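Local coordinates for metallo-beta-lactamase superfamily protein (Thermus thermophilus, PDB 2ZWR) that binds two zinc ions in a dinuclear centre of the metallo-beta-lactamase fold and is probably a hydrolase, at residues Met1-Val6 with Tyr16-Gly21; Gly23-Asp28 with Phe115-Leu120; Pro73-Pro78 with Arg106-Gly111. All coordinates share one frame; numbering follows the deposited sequence.

All three contacts build the alpha-beta/beta-alpha sandwich of the metallo-beta-lactamase fold. Interactions 1 and 3 lie at the two outer ends of the first six-stranded sheet, 2-8 being one edge strand and 106-107 the other, with centres about 19 Å apart and no touch between them. Interaction 2 crosses from strand 23-27 of that sheet to strand 117-121 of the second; its centre is about 9 Å from that of interaction 1, which it meets through Val-18 O and Val-25 N, and about 11 Å from that of interaction 3, met at Val-119 O and Gly-111 N. Along the chain interaction 1 closes first, and 73-78 pairs with 106-111 between the two halves of interaction 2. One antiparallel hairpin, one parallel edge pairing and one sheet-to-sheet packing thus tie the two sheets together.

Interaction 1 of 3, residues Met1-Val6 with Tyr16-Gly21; sequences MRVFPV and YLVETG. With ZN (zinc ion), chain I.
The ring of Tyr-16 crosses Pro-5 and Val-3 at a slant: its CE1 lies 3.6 Å from Pro-5 CB, while Val-3 CG1 comes against CD1, so one side of the ring bears on both bumps. Further along this face, Val-18 CG1 fits against the sulfur of Met-1 (SD to CG1 3.6 Å), and the terminal CE of Met-1 rests on Thr-20 CB; the slim, unbranched chain, extended beyond CG, can lie along both residues.

The other face carries Phe-4, Leu-17 and, nearer solvent, the charge pair Arg-2 and Glu-19. The arginine bends at chi3 (71°), bringing NH1 to Glu-19 OE1 at 3.0 Å in a salt bridge, on the syn side of the carboxylate but tilted 22° out of its plane. Phe-4 CE2 lies over one face of the guanidinium.

Between the faces the strands run antiparallel, their axes 4.6 Å apart, as a beta hairpin. Phe-4 N bonds to Leu-17 O at 2.8 Å and Leu-17 N to Phe-4 O at 2.9 Å; Pro-5, lacking an N-H, suits the next, non-hydrogen-bonded position on this edge strand. A separate zinc ion, distinct from the dinuclear centre, is chelated by Met-1 N and O at rather long distances (2.6 and 2.4 Å).

Helix 33-43 packs against the Phe-4 and Leu-17 side, strand 139-143 against Val-3 and Val-18, and strand 23-27 continues the sheet beyond 16-20.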
ATOM      1  N   MET A   1       4.446 -12.177  12.259  1.00 28.72           N
ATOM      2  CA  MET A   1       4.062 -12.058  10.818  1.00 28.54           C
ATOM      3  C   MET A   1       5.117 -12.622   9.860  1.00 27.56           C
ATOM      4  O   MET A   1       6.315 -12.392  10.025  1.00 27.87           O
ATOM      5  CB  MET A   1       3.759 -10.590  10.463  1.00 28.28           C
ATOM      6  CG  MET A   1       2.620  -9.986  11.295  1.00 28.81           C
ATOM      7  SD  MET A   1       1.815  -8.554  10.532  1.00 30.21           S
ATOM      8  CE  MET A   1       0.566  -8.151  11.771  1.00 28.54           C
ATOM      9  N   ARG A   2       4.663 -13.369   8.859  1.00 26.35           N
ATOM     10  CA  ARG A   2       5.510 -13.727   7.732  1.00 24.91           C
ATOM     11  C   ARG A   2       5.122 -12.800   6.577  1.00 22.73           C
ATOM     12  O   ARG A   2       3.938 -12.552   6.345  1.00 22.06           O
ATOM     13  CB  ARG A   2       5.330 -15.197   7.348  1.00 24.83           C
ATOM     14  CG  ARG A   2       5.871 -16.191   8.382  1.00 27.09           C
ATOM     15  CD  ARG A   2       5.283 -17.600   8.184  1.00 26.91           C
ATOM     16  NE  ARG A   2       5.798 -18.273   6.989  1.00 30.76           N
ATOM     17  CZ  ARG A   2       5.111 -19.153   6.257  1.00 32.07           C
ATOM     18  NH1 ARG A   2       3.856 -19.470   6.575  1.00 31.74           N
ATOM     19  NH2 ARG A   2       5.676 -19.708   5.186  1.00 32.22           N
ATOM     20  N   VAL A   3       6.123 -12.293   5.865  1.00 20.64           N
ATOM     21  CA  VAL A   3       5.915 -11.251   4.851  1.00 18.76           C
ATOM     22  C   VAL A   3       6.466 -11.699   3.512  1.00 17.84           C
ATOM     23  O   VAL A   3       7.657 -12.009   3.402  1.00 17.43           O
ATOM     24  CB  VAL A   3       6.596  -9.899   5.262  1.00 18.64           C
ATOM     25  CG1 VAL A   3       6.383  -8.818   4.193  1.00 17.38           C
ATOM     26  CG2 VAL A   3       6.092  -9.434   6.628  1.00 17.83           C
ATOM     27  N   PHE A   4       5.596 -11.721   2.502  1.00 16.68           N
ATOM     28  CA  PHE A   4       5.976 -12.102   1.144  1.00 15.58           C
ATOM     29  C   PHE A   4       5.738 -10.972   0.134  1.00 14.98           C
ATOM     30  O   PHE A   4       4.598 -10.748  -0.311  1.00 13.93           O
ATOM     31  CB  PHE A   4       5.268 -13.396   0.725  1.00 15.74           C
ATOM     32  CG  PHE A   4       5.580 -14.565   1.614  1.00 16.53           C
ATOM     33  CD1 PHE A   4       6.658 -15.393   1.340  1.00 16.95           C
ATOM     34  CD2 PHE A   4       4.802 -14.832   2.735  1.00 17.87           C
ATOM     35  CE1 PHE A   4       6.948 -16.478   2.168  1.00 18.45           C
ATOM     36  CE2 PHE A   4       5.091 -15.915   3.571  1.00 17.69           C
ATOM     37  CZ  PHE A   4       6.163 -16.730   3.283  1.00 17.26           C
ATOM     38  N   PRO A   5       6.819 -10.247  -0.220  1.00 14.32           N
ATOM     39  CA  PRO A   5       6.743  -9.153  -1.182  1.00 13.94           C
ATOM     40  C   PRO A   5       6.763  -9.674  -2.603  1.00 13.40           C
ATOM     41  O   PRO A   5       7.403 -10.694  -2.886  1.00 13.21           O
ATOM     42  CB  PRO A   5       8.031  -8.352  -0.920  1.00 13.98           C
ATOM     43  CG  PRO A   5       8.713  -9.035   0.254  1.00 14.72           C
ATOM     44  CD  PRO A   5       8.188 -10.417   0.293  1.00 14.40           C
ATOM     45  N   VAL A   6       6.078  -8.971  -3.493  1.00 12.82           N
ATOM     46  CA  VAL A   6       6.162  -9.269  -4.920  1.00 12.35           C
ATOM     47  C   VAL A   6       6.038  -7.972  -5.719  1.00 12.09           C
ATOM     48  O   VAL A   6       5.177  -7.132  -5.434  1.00 11.61           O
ATOM     49  CB  VAL A   6       5.128 -10.345  -5.354  1.00 12.78           C
ATOM     50  CG1 VAL A   6       3.680  -9.886  -5.068  1.00 11.87           C
ATOM     51  CG2 VAL A   6       5.338 -10.755  -6.836  1.00 12.52           C
ATOM     52  N   TYR A  16       2.279  -6.952  -0.882  1.00  9.57           N
ATOM     53  CA  TYR A  16       2.737  -7.733   0.259  1.00  9.36           C
ATOM     54  C   TYR A  16       1.649  -8.689   0.692  1.00  9.48           C
ATOM     55  O   TYR A  16       0.542  -8.261   1.032  1.00  9.61           O
ATOM     56  CB  TYR A  16       3.176  -6.828   1.437  1.00  8.98           C
ATOM     57  CG  TYR A  16       4.344  -5.914   1.089  1.00  8.92           C
ATOM     58  CD1 TYR A  16       5.667  -6.349   1.230  1.00  8.65           C
ATOM     59  CD2 TYR A  16       4.124  -4.634   0.583  1.00  7.87           C
ATOM     60  CE1 TYR A  16       6.749  -5.519   0.877  1.00  8.66           C
ATOM     61  CE2 TYR A  16       5.199  -3.802   0.229  1.00  9.29           C
ATOM     62  CZ  TYR A  16       6.503  -4.255   0.381  1.00  8.94           C
ATOM     63  OH  TYR A  16       7.558  -3.430   0.040  1.00  9.76           O
ATOM     64  N   LEU A  17       1.963  -9.981   0.637  1.00  9.86           N
ATOM     65  CA  LEU A  17       1.135 -11.023   1.219  1.00 10.60           C
ATOM     66  C   LEU A  17       1.679 -11.283   2.618  1.00 11.41           C
ATOM     67  O   LEU A  17       2.810 -11.718   2.788  1.00 11.40           O
ATOM     68  CB  LEU A  17       1.159 -12.291   0.359  1.00  9.95           C
ATOM     69  CG  LEU A  17       0.348 -13.503   0.843  1.00 11.04           C
ATOM     70  CD1 LEU A  17      -1.165 -13.218   0.911  1.00  8.80           C
ATOM     71  CD2 LEU A  17       0.645 -14.749  -0.027  1.00 10.42           C
ATOM     72  N   VAL A  18       0.870 -10.977   3.618  1.00 12.78           N
ATOM     73  CA  VAL A  18       1.335 -10.933   4.998  1.00 14.26           C
ATOM     74  C   VAL A  18       0.484 -11.877   5.834  1.00 15.40           C
ATOM     75  O   VAL A  18      -0.748 -11.780   5.828  1.00 15.26           O
ATOM     76  CB  VAL A  18       1.222  -9.494   5.596  1.00 14.08           C
ATOM     77  CG1 VAL A  18       1.751  -9.454   7.030  1.00 13.84           C
ATOM     78  CG2 VAL A  18       1.946  -8.468   4.705  1.00 14.08           C
ATOM     79  N   GLU A  19       1.140 -12.784   6.546  1.00 16.81           N
ATOM     80  CA  GLU A  19       0.449 -13.634   7.509  1.00 19.37           C
ATOM     81  C   GLU A  19       0.327 -12.868   8.821  1.00 19.39           C
ATOM     82  O   GLU A  19       1.321 -12.491   9.409  1.00 19.73           O
ATOM     83  CB  GLU A  19       1.184 -14.970   7.713  1.00 18.85           C
ATOM     84  CG  GLU A  19       0.358 -16.012   8.499  1.00 21.63           C
ATOM     85  CD  GLU A  19       0.946 -17.435   8.468  1.00 22.45           C
ATOM     86  OE1 GLU A  19       2.134 -17.612   8.090  1.00 25.84           O
ATOM     87  OE2 GLU A  19       0.204 -18.383   8.828  1.00 27.66           O
ATOM     88  N   THR A  20      -0.897 -12.617   9.266  1.00 20.32           N
ATOM     89  CA  THR A  20      -1.108 -11.932  10.542  1.00 20.83           C
ATOM     90  C   THR A  20      -1.655 -12.919  11.578  1.00 21.41           C
ATOM     91  O   THR A  20      -1.999 -14.058  11.249  1.00 21.74           O
ATOM     92  CB  THR A  20      -2.050 -10.692  10.393  1.00 20.86           C
ATOM     93  OG1 THR A  20      -3.425 -11.090  10.490  1.00 20.02           O
ATOM     94  CG2 THR A  20      -1.818  -9.971   9.050  1.00 20.49           C
ATOM     95  N   GLY A  21      -1.725 -12.483  12.831  1.00 22.01           N
ATOM     96  CA  GLY A  21      -2.345 -13.287  13.887  1.00 22.28           C
ATOM     97  C   GLY A  21      -3.828 -13.543  13.644  1.00 22.27           C
ATOM     98  O   GLY A  21      -4.417 -14.428  14.273  1.00 22.55           O
TER
HETATM   99 ZN    ZN I 214       6.749 -11.078  11.987  1.00 77.34          ZN

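Interaction 2 of 3, residues Gly23-Asp28 with Phe115-Leu120; sequences GPVLID and FGFQVL
Apolar packing between the two beta sheets of the metallo-beta-lactamase alpha-beta/beta-alpha sandwich joins Val-25 and Ile-27, on strand 23-27 of the first sheet, to Phe-115, in the turn before strand 117-121 of the second, and Phe-117, at the start of that strand. The contact is buried and almost wholly side-chain in character, a backbone touch coming from Gly-23 O, 4.1 Å from Phe-115 CD1. The two backbones stay well apart: even the nearest CA atoms, those of Gly-23 and Phe-115, are 7.3 Å from each other.

Val-25 is the centre of the contact, because its two methyl groups serve two different rings. A branched residue suits the place, since beta-branching lets one position point a methyl at each phenylalanine. CG2 meets Phe-117 at the edge of the ring, near its plane, 4.1 Å from CE2, and the two side chains overlap while pointing contrary ways. Ile-27 adds a looser touch, its CD1 4.5 Å from Phe-117 CZ.

Phenylalanine suits both positions because its long side chain can reach the facing sheet. Phe-117 also packs on Phe-132 of strand 130-134, and Phe-115 on Thr-20 of strand 13-20. With chi1 at -72°, CG1 of Val-25 lies beside its backbone N and is aimed at Phe-115. There it makes a CH-pi contact over the ring face, 3.4 Å from the centroid and 15° off the ring normal.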
ATOM      1  N   GLY A  23      -4.952 -14.104  10.392  1.00 19.55           N
ATOM      2  CA  GLY A  23      -5.019 -14.653   9.040  1.00 17.87           C
ATOM      3  C   GLY A  23      -4.302 -13.775   8.026  1.00 16.65           C
ATOM      4  O   GLY A  23      -3.941 -12.631   8.331  1.00 16.13           O
ATOM      5  N   PRO A  24      -4.090 -14.303   6.812  1.00 16.05           N
ATOM      6  CA  PRO A  24      -3.344 -13.588   5.777  1.00 15.66           C
ATOM      7  C   PRO A  24      -4.091 -12.392   5.206  1.00 15.12           C
ATOM      8  O   PRO A  24      -5.320 -12.422   5.072  1.00 15.08           O
ATOM      9  CB  PRO A  24      -3.145 -14.657   4.683  1.00 15.83           C
ATOM     10  CG  PRO A  24      -3.481 -15.970   5.343  1.00 16.03           C
ATOM     11  CD  PRO A  24      -4.526 -15.628   6.344  1.00 15.77           C
ATOM     12  N   VAL A  25      -3.344 -11.339   4.900  1.00 14.66           N
ATOM     13  CA  VAL A  25      -3.865 -10.213   4.130  1.00 14.14           C
ATOM     14  C   VAL A  25      -2.951  -9.912   2.953  1.00 13.41           C
ATOM     15  O   VAL A  25      -1.748 -10.201   2.980  1.00 13.67           O
ATOM     16  CB  VAL A  25      -4.038  -8.896   4.964  1.00 14.51           C
ATOM     17  CG1 VAL A  25      -5.195  -9.017   5.920  1.00 14.91           C
ATOM     18  CG2 VAL A  25      -2.731  -8.499   5.696  1.00 13.76           C
ATOM     19  N   LEU A  26      -3.540  -9.296   1.937  1.00 12.22           N
ATOM     20  CA  LEU A  26      -2.825  -8.875   0.765  1.00 11.17           C
ATOM     21  C   LEU A  26      -2.873  -7.350   0.650  1.00 10.56           C
ATOM     22  O   LEU A  26      -3.950  -6.768   0.515  1.00 10.41           O
ATOM     23  CB  LEU A  26      -3.441  -9.546  -0.462  1.00 10.84           C
ATOM     24  CG  LEU A  26      -2.871  -9.180  -1.828  1.00 11.07           C
ATOM     25  CD1 LEU A  26      -1.375  -9.413  -1.879  1.00  7.86           C
ATOM     26  CD2 LEU A  26      -3.626  -9.981  -2.888  1.00 10.72           C
ATOM     27  N   ILE A  27      -1.693  -6.727   0.718  1.00  9.77           N
ATOM     28  CA  ILE A  27      -1.534  -5.270   0.635  1.00  8.80           C
ATOM     29  C   ILE A  27      -1.168  -4.808  -0.781  1.00  8.56           C
ATOM     30  O   ILE A  27      -0.163  -5.253  -1.339  1.00  8.32           O
ATOM     31  CB  ILE A  27      -0.448  -4.771   1.640  1.00  8.90           C
ATOM     32  CG1 ILE A  27      -0.853  -5.107   3.079  1.00  9.11           C
ATOM     33  CG2 ILE A  27      -0.160  -3.266   1.474  1.00  8.59           C
ATOM     34  CD1 ILE A  27       0.223  -4.795   4.133  1.00  7.97           C
ATOM     35  N   ASP A  28      -1.978  -3.900  -1.332  1.00  8.12           N
ATOM     36  CA  ASP A  28      -1.736  -3.252  -2.642  1.00  7.84           C
ATOM     37  C   ASP A  28      -1.494  -4.220  -3.835  1.00  8.16           C
ATOM     38  O   ASP A  28      -0.416  -4.183  -4.456  1.00  8.33           O
ATOM     39  CB  ASP A  28      -0.568  -2.252  -2.568  1.00  7.76           C
ATOM     40  CG  ASP A  28      -0.823  -1.082  -1.627  1.00  8.10           C
ATOM     41  OD1 ASP A  28      -1.920  -0.977  -1.046  1.00  8.91           O
ATOM     42  OD2 ASP A  28       0.103  -0.251  -1.477  1.00  7.55           O
ATOM     43  N   PHE A 115      -6.377  -6.651  11.471  1.00 15.99           N
ATOM     44  CA  PHE A 115      -5.388  -7.670  11.133  1.00 16.40           C
ATOM     45  C   PHE A 115      -4.030  -7.414  11.775  1.00 16.58           C
ATOM     46  O   PHE A 115      -2.989  -7.645  11.159  1.00 16.67           O
ATOM     47  CB  PHE A 115      -5.255  -7.813   9.611  1.00 16.80           C
ATOM     48  CG  PHE A 115      -6.504  -8.310   8.935  1.00 16.84           C
ATOM     49  CD1 PHE A 115      -6.783  -9.677   8.879  1.00 17.65           C
ATOM     50  CD2 PHE A 115      -7.385  -7.415   8.334  1.00 16.56           C
ATOM     51  CE1 PHE A 115      -7.938 -10.144   8.244  1.00 17.20           C
ATOM     52  CE2 PHE A 115      -8.537  -7.862   7.685  1.00 16.55           C
ATOM     53  CZ  PHE A 115      -8.815  -9.231   7.637  1.00 17.23           C
ATOM     54  N   GLY A 116      -4.053  -6.944  13.023  1.00 16.99           N
ATOM     55  CA  GLY A 116      -2.833  -6.740  13.797  1.00 16.83           C
ATOM     56  C   GLY A 116      -2.091  -5.457  13.471  1.00 17.06           C
ATOM     57  O   GLY A 116      -0.980  -5.248  13.980  1.00 17.78           O
ATOM     58  N   PHE A 117      -2.693  -4.602  12.638  1.00 16.01           N
ATOM     59  CA  PHE A 117      -2.101  -3.309  12.264  1.00 15.26           C
ATOM     60  C   PHE A 117      -2.826  -2.129  12.908  1.00 15.49           C
ATOM     61  O   PHE A 117      -4.029  -2.188  13.174  1.00 15.27           O
ATOM     62  CB  PHE A 117      -2.128  -3.102  10.733  1.00 14.51           C
ATOM     63  CG  PHE A 117      -1.272  -4.078   9.953  1.00 14.27           C
ATOM     64  CD1 PHE A 117       0.114  -4.044  10.044  1.00 13.01           C
ATOM     65  CD2 PHE A 117      -1.864  -5.011   9.104  1.00 13.06           C
ATOM     66  CE1 PHE A 117       0.893  -4.938   9.318  1.00 14.27           C
ATOM     67  CE2 PHE A 117      -1.105  -5.906   8.377  1.00 12.16           C
ATOM     68  CZ  PHE A 117       0.277  -5.874   8.477  1.00 13.31           C
ATOM     69  N   GLN A 118      -2.094  -1.045  13.127  1.00 15.57           N
ATOM     70  CA  GLN A 118      -2.703   0.238  13.450  1.00 16.13           C
ATOM     71  C   GLN A 118      -2.647   1.097  12.186  1.00 15.08           C
ATOM     72  O   GLN A 118      -1.595   1.205  11.543  1.00 14.80           O
ATOM     73  CB  GLN A 118      -1.958   0.903  14.611  1.00 15.97           C
ATOM     74  CG  GLN A 118      -2.399   2.336  14.929  1.00 18.63           C
ATOM     75  CD  GLN A 118      -1.556   3.015  16.029  1.00 19.27           C
ATOM     76  OE1 GLN A 118      -1.990   4.004  16.623  1.00 24.84           O
ATOM     77  NE2 GLN A 118      -0.360   2.484  16.300  1.00 21.31           N
ATOM     78  N   VAL A 119      -3.780   1.693  11.826  1.00 14.42           N
ATOM     79  CA  VAL A 119      -3.867   2.547  10.647  1.00 13.54           C
ATOM     80  C   VAL A 119      -3.416   3.974  10.971  1.00 13.58           C
ATOM     81  O   VAL A 119      -3.923   4.609  11.901  1.00 13.38           O
ATOM     82  CB  VAL A 119      -5.288   2.520  10.027  1.00 13.56           C
ATOM     83  CG1 VAL A 119      -5.417   3.497   8.833  1.00 12.33           C
ATOM     84  CG2 VAL A 119      -5.652   1.101   9.599  1.00 12.99           C
ATOM     85  N   LEU A 120      -2.431   4.445  10.211  1.00 13.14           N
ATOM     86  CA  LEU A 120      -1.951   5.819  10.278  1.00 13.16           C
ATOM     87  C   LEU A 120      -2.403   6.535   9.014  1.00 12.78           C
ATOM     88  O   LEU A 120      -2.022   6.132   7.915  1.00 12.85           O
ATOM     89  CB  LEU A 120      -0.419   5.841  10.350  1.00 13.48           C
ATOM     90  CG  LEU A 120       0.362   5.617  11.660  1.00 14.95           C
ATOM     91  CD1 LEU A 120      -0.341   4.706  12.639  1.00 14.54           C
ATOM     92  CD2 LEU A 120       1.761   5.088  11.364  1.00 13.31           C
TER

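Interaction 3 of 3, residues Pro73-Pro78 with Arg106-Gly111; sequences PVYLHP and RPLEEG
Arg-106 lies beside Pro-73 and crosses the face of Tyr-75, and its extended chain gives each part of it something to meet. CB sits over one face of the Tyr-75 ring in a CH-pi contact, 3.9 Å from the centroid. CD, farther out, passes the phenol end, 3.6 Å from Tyr-75 CZ. The straight run from CG to NE, with chi2 at -179°, carries the guanidinium beyond the ring, where NE and CZ both come to 3.5 Å from Pro-73 CB. That same CB lies over the centre of the guanidinium, a flat cation covered by an apolar carbon. At the tip NH1 donates to Tyr-75 OH at 3.1 Å, with the oxygen nearly in the guanidinium plane.

The backbones beside it pair in parallel: the short, weakly bonded strand 106-107 is the outermost of the first sheet of the metallo-beta-lactamase fold, next to strand 74-76. Arg-106 N bonds to Val-74 O at 2.7 Å, and Leu-76 N to Arg-106 O at 2.9 Å.

Leu-108 points toward 73-78, its CD2 3.7 Å from Tyr-75 CB, and its side chain also packs on Val-130 and Phe-132 of the second sheet. Pro-78 CD rests 3.3 Å from Leu-108 O, and the ring of His-77 stacks with that of His-121.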
ATOM      1  N   PRO A  73     -12.989  -8.697   0.751  1.00 11.48           N
ATOM      2  CA  PRO A  73     -13.254  -7.308   1.111  1.00 11.20           C
ATOM      3  C   PRO A  73     -12.024  -6.447   0.831  1.00 10.72           C
ATOM      4  O   PRO A  73     -10.886  -6.916   0.975  1.00  9.95           O
ATOM      5  CB  PRO A  73     -13.555  -7.365   2.615  1.00 11.22           C
ATOM      6  CG  PRO A  73     -13.015  -8.635   3.099  1.00 11.47           C
ATOM      7  CD  PRO A  73     -13.018  -9.594   1.922  1.00 11.96           C
ATOM      8  N   VAL A  74     -12.275  -5.207   0.401  1.00 10.38           N
ATOM      9  CA  VAL A  74     -11.234  -4.248   0.072  1.00  9.29           C
ATOM     10  C   VAL A  74     -11.324  -3.083   1.033  1.00  9.49           C
ATOM     11  O   VAL A  74     -12.356  -2.428   1.118  1.00  9.66           O
ATOM     12  CB  VAL A  74     -11.362  -3.729  -1.386  1.00  9.43           C
ATOM     13  CG1 VAL A  74     -10.276  -2.707  -1.687  1.00  8.50           C
ATOM     14  CG2 VAL A  74     -11.282  -4.883  -2.375  1.00  8.11           C
ATOM     15  N   TYR A  75     -10.232  -2.836   1.760  1.00  9.67           N
ATOM     16  CA  TYR A  75     -10.154  -1.756   2.724  1.00  9.38           C
ATOM     17  C   TYR A  75      -9.399  -0.570   2.127  1.00  9.61           C
ATOM     18  O   TYR A  75      -8.258  -0.716   1.659  1.00  8.90           O
ATOM     19  CB  TYR A  75      -9.465  -2.241   4.010  1.00  9.83           C
ATOM     20  CG  TYR A  75     -10.328  -3.157   4.842  1.00 10.46           C
ATOM     21  CD1 TYR A  75     -11.073  -2.656   5.905  1.00 10.26           C
ATOM     22  CD2 TYR A  75     -10.424  -4.523   4.544  1.00 10.97           C
ATOM     23  CE1 TYR A  75     -11.887  -3.498   6.676  1.00 11.44           C
ATOM     24  CE2 TYR A  75     -11.239  -5.368   5.284  1.00 11.19           C
ATOM     25  CZ  TYR A  75     -11.964  -4.849   6.352  1.00 11.63           C
ATOM     26  OH  TYR A  75     -12.760  -5.680   7.097  1.00 12.43           O
ATOM     27  N   LEU A  76     -10.043   0.596   2.151  1.00  9.18           N
ATOM     28  CA  LEU A  76      -9.455   1.822   1.628  1.00  9.66           C
ATOM     29  C   LEU A  76      -9.939   3.012   2.425  1.00 10.00           C
ATOM     30  O   LEU A  76     -11.113   3.065   2.797  1.00  9.81           O
ATOM     31  CB  LEU A  76      -9.860   2.019   0.160  1.00  9.51           C
ATOM     32  CG  LEU A  76      -9.389   3.267  -0.583  1.00  8.80           C
ATOM     33  CD1 LEU A  76      -7.923   3.143  -1.009  1.00  6.22           C
ATOM     34  CD2 LEU A  76     -10.297   3.502  -1.778  1.00  7.50           C
ATOM     35  N   HIS A  77      -9.041   3.962   2.686  1.00 10.34           N
ATOM     36  CA  HIS A  77      -9.441   5.244   3.269  1.00 10.03           C
ATOM     37  C   HIS A  77     -10.392   5.969   2.297  1.00 10.09           C
ATOM     38  O   HIS A  77     -10.079   6.126   1.108  1.00  9.93           O
ATOM     39  CB  HIS A  77      -8.212   6.103   3.567  1.00 10.45           C
ATOM     40  CG  HIS A  77      -8.473   7.227   4.520  1.00  9.36           C
ATOM     41  ND1 HIS A  77      -9.091   8.398   4.136  1.00  8.90           N
ATOM     42  CD2 HIS A  77      -8.200   7.359   5.840  1.00  9.31           C
ATOM     43  CE1 HIS A  77      -9.195   9.201   5.180  1.00  7.74           C
ATOM     44  NE2 HIS A  77      -8.654   8.598   6.225  1.00  9.58           N
ATOM     45  N   PRO A  78     -11.560   6.413   2.802  1.00 10.04           N
ATOM     46  CA  PRO A  78     -12.594   7.043   1.974  1.00  9.82           C
ATOM     47  C   PRO A  78     -12.122   8.275   1.184  1.00  9.41           C
ATOM     48  O   PRO A  78     -12.717   8.603   0.160  1.00  8.62           O
ATOM     49  CB  PRO A  78     -13.683   7.429   2.988  1.00  9.43           C
ATOM     50  CG  PRO A  78     -13.007   7.410   4.316  1.00 10.17           C
ATOM     51  CD  PRO A  78     -11.968   6.339   4.218  1.00  9.95           C
ATOM     52  N   ARG A 106     -14.586  -1.251   2.063  1.00 14.56           N
ATOM     53  CA  ARG A 106     -14.715  -1.031   3.499  1.00 14.21           C
ATOM     54  C   ARG A 106     -13.740   0.064   3.911  1.00 13.90           C
ATOM     55  O   ARG A 106     -12.624   0.128   3.391  1.00 13.94           O
ATOM     56  CB  ARG A 106     -14.429  -2.319   4.280  1.00 14.42           C
ATOM     57  CG  ARG A 106     -15.410  -3.436   3.958  1.00 14.63           C
ATOM     58  CD  ARG A 106     -15.131  -4.690   4.750  1.00 16.92           C
ATOM     59  NE  ARG A 106     -16.061  -5.772   4.404  1.00 18.77           N
ATOM     60  CZ  ARG A 106     -16.083  -6.964   5.002  1.00 18.30           C
ATOM     61  NH1 ARG A 106     -15.213  -7.252   5.967  1.00 18.28           N
ATOM     62  NH2 ARG A 106     -16.964  -7.874   4.622  1.00 18.37           N
ATOM     63  N   PRO A 107     -14.171   0.954   4.819  1.00 13.51           N
ATOM     64  CA  PRO A 107     -13.341   2.103   5.161  1.00 13.26           C
ATOM     65  C   PRO A 107     -12.153   1.838   6.096  1.00 12.70           C
ATOM     66  O   PRO A 107     -12.176   0.933   6.946  1.00 12.76           O
ATOM     67  CB  PRO A 107     -14.336   3.068   5.818  1.00 13.30           C
ATOM     68  CG  PRO A 107     -15.396   2.215   6.358  1.00 14.18           C
ATOM     69  CD  PRO A 107     -15.462   0.968   5.526  1.00 13.26           C
ATOM     70  N   LEU A 108     -11.123   2.643   5.906  1.00 11.80           N
ATOM     71  CA  LEU A 108     -10.022   2.749   6.843  1.00 12.05           C
ATOM     72  C   LEU A 108     -10.105   4.133   7.495  1.00 12.30           C
ATOM     73  O   LEU A 108     -10.761   5.032   6.961  1.00 12.05           O
ATOM     74  CB  LEU A 108      -8.682   2.566   6.124  1.00 10.92           C
ATOM     75  CG  LEU A 108      -8.397   1.180   5.525  1.00 10.74           C
ATOM     76  CD1 LEU A 108      -7.119   1.215   4.698  1.00  8.97           C
ATOM     77  CD2 LEU A 108      -8.319   0.115   6.613  1.00  7.83           C
ATOM     78  N   GLU A 109      -9.449   4.292   8.640  1.00 12.45           N
ATOM     79  CA  GLU A 109      -9.475   5.539   9.395  1.00 13.75           C
ATOM     80  C   GLU A 109      -8.247   5.591  10.292  1.00 13.68           C
ATOM     81  O   GLU A 109      -7.798   4.557  10.781  1.00 13.45           O
ATOM     82  CB  GLU A 109     -10.767   5.621  10.232  1.00 13.52           C
ATOM     83  CG  GLU A 109     -10.863   6.829  11.175  1.00 16.07           C
ATOM     84  CD  GLU A 109     -12.278   7.112  11.668  1.00 15.51           C
ATOM     85  OE1 GLU A 109     -12.912   6.169  12.194  1.00 15.86           O
ATOM     86  OE2 GLU A 109     -12.740   8.284  11.507  1.00 17.62           O
ATOM     87  N   GLU A 110      -7.708   6.790  10.505  1.00 14.44           N
ATOM     88  CA  GLU A 110      -6.659   7.002  11.509  1.00 15.18           C
ATOM     89  C   GLU A 110      -7.070   6.341  12.830  1.00 15.37           C
ATOM     90  O   GLU A 110      -8.191   6.553  13.301  1.00 15.62           O
ATOM     91  CB  GLU A 110      -6.421   8.502  11.718  1.00 15.12           C
ATOM     92  CG  GLU A 110      -5.497   8.857  12.873  1.00 17.29           C
ATOM     93  CD  GLU A 110      -4.043   8.613  12.550  1.00 19.36           C
ATOM     94  OE1 GLU A 110      -3.589   9.098  11.498  1.00 18.42           O
ATOM     95  OE2 GLU A 110      -3.352   7.941  13.347  1.00 21.92           O
ATOM     96  N   GLY A 111      -6.178   5.525  13.395  1.00 15.43           N
ATOM     97  CA  GLY A 111      -6.392   4.895  14.698  1.00 15.77           C
ATOM     98  C   GLY A 111      -7.061   3.528  14.672  1.00 16.39           C
ATOM     99  O   GLY A 111      -7.071   2.821  15.686  1.00 16.51           O
TER